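Local coordinates for response regulator receiver protein (Desulfuromonas acetoxidans, PDB 2ZAY) that probably serves as the receiver (REC) domain of a longer response regulator, in signalling of the two-component type, at residues P84-S89 with G104-I109; W9-V14 with L55-A60. All coordinates share one frame; numbering follows the deposited sequence.

Contact 1. Residues P84-S89 with G104-I109; sequences PVIALS and GFIDFI
The Phe105 ring lies obliquely against Val85 and Ala87. Its CE1 reaches Val85 CG1 at 3.5 Å, and its CD1 meets Ala87 CB at 3.6 Å. Phe105 CG, anti to the carbonyl carbon (chi1 -86°), turns the ring toward both. Phe108 continues this face, with its CZ 3.6 Å from Ser89 CB. On the other face Ile109 CD1 touches Ile86 CG2 at 3.8 Å, and Leu88 CD1 lies 3.6 Å from Ile109 CB. With an alanine at Phe105, Val85 CG1 and Ala87 CB would probably border a gap.

Backbone hydrogen bonds between two parallel strands hold Ala87 beside Phe108 and Leu88 beside Ile109. Ile109 N donates to Ala87 O (2.8 Å), and Ala87 N to Asp107 O (3.0 Å). From the preceding loop Ile106 N donates to Val85 O (2.8 Å), and its side chain packs on Pro84 and Ile86. Asp107 OD2 forms a salt bridge with Arg121. Ser89 OG is hydrogen-bonded to Glu96 OE2 and to the N of Arg91 and Ala92.

Helix 94-103, ended by Gly104 in a Schellman motif, covers Ala87 and Phe108; helix 115-129 covers Ile109. Strands 85-89 and 107-110, joined through helix 94-103, form a beta-alpha-beta unit of the CheY-like receiver fold.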
loop_
_atom_site.group_PDB
_atom_site.type_symbol
_atom_site.label_atom_id
_atom_site.label_comp_id
_atom_site.label_asym_id
_atom_site.label_seq_id
_atom_site.Cartn_x
_atom_site.Cartn_y
_atom_site.Cartn_z
ATOM N N PRO A 84 1.125 8.889 0.888
ATOM C CA PRO A 84 0.164 8.149 1.716
ATOM C C PRO A 84 0.347 6.640 1.607
ATOM O O PRO A 84 0.690 6.123 0.544
ATOM C CB PRO A 84 -1.192 8.616 1.185
ATOM C CG PRO A 84 -0.904 8.926 -0.268
ATOM C CD PRO A 84 0.438 9.635 -0.184
ATOM N N VAL A 85 0.119 5.942 2.714
ATOM C CA VAL A 85 0.279 4.487 2.733
ATOM C C VAL A 85 -0.981 3.802 3.249
ATOM O O VAL A 85 -1.494 4.141 4.320
ATOM C CB VAL A 85 1.484 4.066 3.626
ATOM C CG1 VAL A 85 1.745 2.559 3.480
ATOM C CG2 VAL A 85 2.736 4.858 3.228
ATOM N N ILE A 86 -1.484 2.846 2.472
ATOM C CA ILE A 86 -2.672 2.080 2.846
ATOM C C ILE A 86 -2.205 0.698 3.283
ATOM O O ILE A 86 -1.365 0.091 2.617
ATOM C CB ILE A 86 -3.640 1.886 1.648
ATOM C CG1 ILE A 86 -4.313 3.215 1.282
ATOM C CG2 ILE A 86 -4.706 0.827 2.001
ATOM C CD1 ILE A 86 -5.256 3.090 0.101
ATOM N N ALA A 87 -2.728 0.205 4.402
ATOM C CA ALA A 87 -2.359 -1.122 4.871
ATOM C C ALA A 87 -3.395 -2.152 4.449
ATOM O O ALA A 87 -4.597 -1.896 4.493
ATOM C CB ALA A 87 -2.213 -1.135 6.395
ATOM N N LEU A 88 -2.906 -3.315 4.037
ATOM C CA LEU A 88 -3.743 -4.432 3.628
ATOM C C LEU A 88 -3.412 -5.541 4.622
ATOM O O LEU A 88 -2.249 -5.872 4.816
ATOM C CB LEU A 88 -3.374 -4.866 2.209
ATOM C CG LEU A 88 -4.386 -4.628 1.087
ATOM C CD1 LEU A 88 -4.944 -3.217 1.143
ATOM C CD2 LEU A 88 -3.705 -4.907 -0.249
ATOM N N SER A 89 -4.416 -6.116 5.270
ATOM C CA SER A 89 -4.107 -7.159 6.232
ATOM C C SER A 89 -5.044 -8.344 6.195
ATOM O O SER A 89 -6.262 -8.194 6.078
ATOM C CB SER A 89 -4.081 -6.584 7.649
ATOM O OG SER A 89 -3.854 -7.614 8.597
ATOM N N GLY A 104 -0.433 6.295 11.492
ATOM C CA GLY A 104 -0.387 7.224 10.380
ATOM C C GLY A 104 -0.758 6.617 9.037
ATOM O O GLY A 104 -0.759 7.318 8.018
ATOM N N PHE A 105 -1.041 5.318 9.005
ATOM C CA PHE A 105 -1.458 4.703 7.747
ATOM C C PHE A 105 -2.708 5.473 7.331
ATOM O O PHE A 105 -3.593 5.717 8.156
ATOM C CB PHE A 105 -1.777 3.216 7.947
ATOM C CG PHE A 105 -0.565 2.317 7.846
ATOM C CD1 PHE A 105 -0.170 1.798 6.620
ATOM C CD2 PHE A 105 0.202 2.024 8.977
ATOM C CE1 PHE A 105 0.981 0.995 6.510
ATOM C CE2 PHE A 105 1.355 1.223 8.879
ATOM C CZ PHE A 105 1.741 0.711 7.647
ATOM N N ILE A 106 -2.785 5.863 6.064
ATOM C CA ILE A 106 -3.931 6.654 5.613
ATOM C C ILE A 106 -5.241 5.869 5.549
ATOM O O ILE A 106 -6.327 6.455 5.604
ATOM C CB ILE A 106 -3.637 7.321 4.249
ATOM C CG1 ILE A 106 -4.489 8.582 4.109
ATOM C CG2 ILE A 106 -3.883 6.339 3.120
ATOM C CD1 ILE A 106 -4.064 9.465 2.962
ATOM N N ASP A 107 -5.148 4.552 5.410
ATOM C CA ASP A 107 -6.340 3.703 5.392
ATOM C C ASP A 107 -5.933 2.270 5.727
ATOM O O ASP A 107 -4.741 1.938 5.752
ATOM C CB ASP A 107 -7.056 3.739 4.028
ATOM C CG ASP A 107 -8.567 3.487 4.153
ATOM O OD1 ASP A 107 -8.998 2.869 5.153
ATOM O OD2 ASP A 107 -9.327 3.900 3.251
ATOM N N PHE A 108 -6.928 1.433 5.999
ATOM C CA PHE A 108 -6.700 0.034 6.347
ATOM C C PHE A 108 -7.771 -0.805 5.659
ATOM O O PHE A 108 -8.967 -0.532 5.803
ATOM C CB PHE A 108 -6.796 -0.139 7.862
ATOM C CG PHE A 108 -6.610 -1.557 8.326
ATOM C CD1 PHE A 108 -5.348 -2.033 8.661
ATOM C CD2 PHE A 108 -7.703 -2.416 8.426
ATOM C CE1 PHE A 108 -5.170 -3.350 9.095
ATOM C CE2 PHE A 108 -7.543 -3.736 8.857
ATOM C CZ PHE A 108 -6.271 -4.203 9.193
ATOM N N ILE A 109 -7.347 -1.820 4.915
ATOM C CA ILE A 109 -8.282 -2.673 4.194
ATOM C C ILE A 109 -8.044 -4.135 4.522
ATOM O O ILE A 109 -6.931 -4.643 4.376
ATOM C CB ILE A 109 -8.133 -2.489 2.672
ATOM C CG1 ILE A 109 -8.267 -1.007 2.312
ATOM C CG2 ILE A 109 -9.194 -3.316 1.936
ATOM C CD1 ILE A 109 -8.011 -0.717 0.841
HETATM O O HOH W 1 -0.127 7.423 5.431
#

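Contact 2. Residues W9-V14 with L55-A60; sequences WRIMLV and LIITEA
Met12 and Val14 pair with Ile56 and Thr58 in two parallel strands. The strand axes approach to 4.7 Å and run within 10° of parallel. The pair is wider at the Ile11-Leu55 end. Four backbone bonds alternate between the strands. Met12 N donates to Leu55 O at 3.1 Å, and Ile57 N donates to Met12 O at 2.8 Å. Val14 N then donates to Ile57 O, and Glu59 N to Val14 O at 2.9 Å. Both backbone polar atoms of Met12, Val14 and Ile57 are thus used across this contact.

Ile11, Leu13, Leu55 and Ile57 project to one face. Ile57 meets two residues of the neighbouring strand with different branches. Its CD1 touches Ile11 CG2 at 3.8 Å, and its CG2 meets Leu13 CD1 at 3.6 Å. Ile57 CG1 stands anti to the carbonyl carbon and CG2 anti to the backbone N (chi1 -61°), which spreads the branches toward these two partners. Ile11 and Leu55 lie side by side, with Ile11 CD1 3.9 Å from Leu55 CB.

The opposite face carries Met12, Val14, Ile56 and Thr58. Contacts across the strands are looser for Met12 and Ile56. Thr58 OG1 lies 3.8 Å from Val14 CB and donates to the carbonyl O of Glu59, tilted 31° from that carbonyl plane. Glu59 OE2 is hydrogen-bonded to Thr16 OG1 and lies close to the like charge of Asp15 OD1.

Both strands are interior to the sheet. Strand 33-38 flanks 9-14 by backbone bonds, and strand 85-89 flanks 55-59. Helix 115-129 covers Ile11, Leu55 and Ile57 through Ile122 and Val125. On the other side helix 41-51 packs on Met12 and Val14, with Val47 and Ala44 among its residues.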
loop_
_atom_site.group_PDB
_atom_site.type_symbol
_atom_site.label_atom_id
_atom_site.label_comp_id
_atom_site.label_asym_id
_atom_site.label_seq_id
_atom_site.Cartn_x
_atom_site.Cartn_y
_atom_site.Cartn_z
ATOM N N TRP A 9 -1.594 8.017 -12.477
ATOM C CA TRP A 9 -1.389 7.717 -11.063
ATOM C C TRP A 9 -0.504 6.490 -10.847
ATOM O O TRP A 9 -0.868 5.373 -11.235
ATOM C CB TRP A 9 -2.732 7.500 -10.367
ATOM C CG TRP A 9 -3.628 8.717 -10.339
ATOM C CD1 TRP A 9 -4.769 8.914 -11.062
ATOM C CD2 TRP A 9 -3.465 9.887 -9.522
ATOM N NE1 TRP A 9 -5.331 10.129 -10.743
ATOM C CE2 TRP A 9 -4.551 10.746 -9.802
ATOM C CE3 TRP A 9 -2.508 10.289 -8.582
ATOM C CZ2 TRP A 9 -4.710 11.984 -9.174
ATOM C CZ3 TRP A 9 -2.665 11.526 -7.954
ATOM C CH2 TRP A 9 -3.761 12.358 -8.255
ATOM N N ARG A 10 0.654 6.703 -10.226
ATOM C CA ARG A 10 1.583 5.615 -9.935
ATOM C C ARG A 10 1.196 5.060 -8.576
ATOM O O ARG A 10 1.129 5.802 -7.598
ATOM C CB ARG A 10 3.028 6.118 -9.852
ATOM C CG ARG A 10 3.530 6.851 -11.089
ATOM C CD ARG A 10 4.852 7.574 -10.794
ATOM N NE ARG A 10 4.934 8.813 -11.560
ATOM C CZ ARG A 10 4.949 10.029 -11.030
ATOM N NH1 ARG A 10 4.896 10.197 -9.714
ATOM N NH2 ARG A 10 5.003 11.088 -11.828
ATOM N N ILE A 11 0.951 3.757 -8.516
ATOM C CA ILE A 11 0.571 3.119 -7.265
ATOM C C ILE A 11 1.521 1.959 -6.989
ATOM O O ILE A 11 1.602 1.036 -7.793
ATOM C CB ILE A 11 -0.873 2.557 -7.347
ATOM C CG1 ILE A 11 -1.851 3.660 -7.760
ATOM C CG2 ILE A 11 -1.276 1.954 -6.004
ATOM C CD1 ILE A 11 -2.073 4.732 -6.708
ATOM N N MET A 12 2.251 2.001 -5.878
ATOM C CA MET A 12 3.143 0.887 -5.563
ATOM C C MET A 12 2.415 -0.086 -4.645
ATOM O O MET A 12 1.791 0.321 -3.669
ATOM C CB MET A 12 4.433 1.369 -4.883
ATOM C CG MET A 12 5.367 0.219 -4.429
ATOM S SD MET A 12 6.981 0.740 -3.707
ATOM C CE MET A 12 7.685 1.442 -5.019
ATOM N N LEU A 13 2.483 -1.371 -4.975
ATOM C CA LEU A 13 1.844 -2.406 -4.163
ATOM C C LEU A 13 2.922 -3.366 -3.648
ATOM O O LEU A 13 3.682 -3.919 -4.438
ATOM C CB LEU A 13 0.827 -3.168 -5.014
ATOM C CG LEU A 13 0.148 -4.397 -4.417
ATOM C CD1 LEU A 13 -0.644 -3.997 -3.184
ATOM C CD2 LEU A 13 -0.773 -5.023 -5.467
ATOM N N VAL A 14 2.983 -3.559 -2.332
ATOM C CA VAL A 14 3.974 -4.447 -1.713
ATOM C C VAL A 14 3.240 -5.590 -1.002
ATOM O O VAL A 14 2.466 -5.354 -0.073
ATOM C CB VAL A 14 4.826 -3.693 -0.653
ATOM C CG1 VAL A 14 6.034 -4.537 -0.268
ATOM C CG2 VAL A 14 5.260 -2.337 -1.182
ATOM N N LEU A 55 0.856 6.866 -4.237
ATOM C CA LEU A 55 0.296 6.194 -3.073
ATOM C C LEU A 55 0.898 4.800 -2.970
ATOM O O LEU A 55 1.222 4.181 -3.980
ATOM C CB LEU A 55 -1.230 6.126 -3.192
ATOM C CG LEU A 55 -1.961 5.513 -1.996
ATOM C CD1 LEU A 55 -3.346 6.129 -1.861
ATOM C CD2 LEU A 55 -2.045 4.017 -2.181
ATOM N N ILE A 56 1.040 4.310 -1.743
ATOM C CA ILE A 56 1.633 3.000 -1.515
ATOM C C ILE A 56 0.667 2.105 -0.769
ATOM O O ILE A 56 -0.011 2.542 0.163
ATOM C CB ILE A 56 2.950 3.140 -0.706
ATOM C CG1 ILE A 56 3.963 3.950 -1.525
ATOM C CG2 ILE A 56 3.505 1.762 -0.341
ATOM C CD1 ILE A 56 5.194 4.364 -0.753
ATOM N N ILE A 57 0.582 0.853 -1.202
ATOM C CA ILE A 57 -0.297 -0.117 -0.559
ATOM C C ILE A 57 0.622 -1.249 -0.110
ATOM O O ILE A 57 1.328 -1.839 -0.928
ATOM C CB ILE A 57 -1.324 -0.690 -1.554
ATOM C CG1 ILE A 57 -2.212 0.426 -2.102
ATOM C CG2 ILE A 57 -2.160 -1.762 -0.873
ATOM C CD1 ILE A 57 -3.109 -0.026 -3.259
ATOM N N THR A 58 0.626 -1.556 1.179
ATOM C CA THR A 58 1.496 -2.622 1.650
ATOM C C THR A 58 0.807 -3.618 2.559
ATOM O O THR A 58 -0.104 -3.270 3.309
ATOM C CB THR A 58 2.715 -2.063 2.420
ATOM O OG1 THR A 58 3.546 -3.151 2.834
ATOM C CG2 THR A 58 2.268 -1.284 3.665
ATOM N N GLU A 59 1.243 -4.871 2.471
ATOM C CA GLU A 59 0.719 -5.917 3.330
ATOM C C GLU A 59 1.199 -5.498 4.721
ATOM O O GLU A 59 2.322 -5.020 4.865
ATOM C CB GLU A 59 1.340 -7.261 2.944
ATOM C CG GLU A 59 0.802 -8.452 3.712
ATOM C CD GLU A 59 1.389 -9.765 3.214
ATOM O OE1 GLU A 59 0.888 -10.839 3.614
ATOM O OE2 GLU A 59 2.357 -9.718 2.427
ATOM N N ALA A 60 0.359 -5.668 5.735
ATOM C CA ALA A 60 0.734 -5.280 7.090
ATOM C C ALA A 60 1.716 -6.248 7.731
ATOM O O ALA A 60 2.755 -5.845 8.251
ATOM C CB ALA A 60 -0.508 -5.161 7.955
#

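Overall arrangement
Contacts 1 and 2 are neighbouring parts of one parallel five-stranded sheet, with centres about 9 Å apart. Strands 55-59 and 85-89 join them. Ile86 N lies 2.8 Å from Ile56 O, and Leu88 O lies 2.8 Å from Ala60 N; both are probable hydrogen bonds. Leu88 CD2 also packs on Ile57 CG2 at 3.6 Å. The C-terminal ends of these strands bring Glu59 and Ser89 to the C-terminal end of the sheet, where receiver domains generally hold their phosphorylation site. Glu59 probably occupies the place that usually carries the phosphoacceptor aspartate, and Ser89 probably corresponds to the conserved serine or threonine of the family.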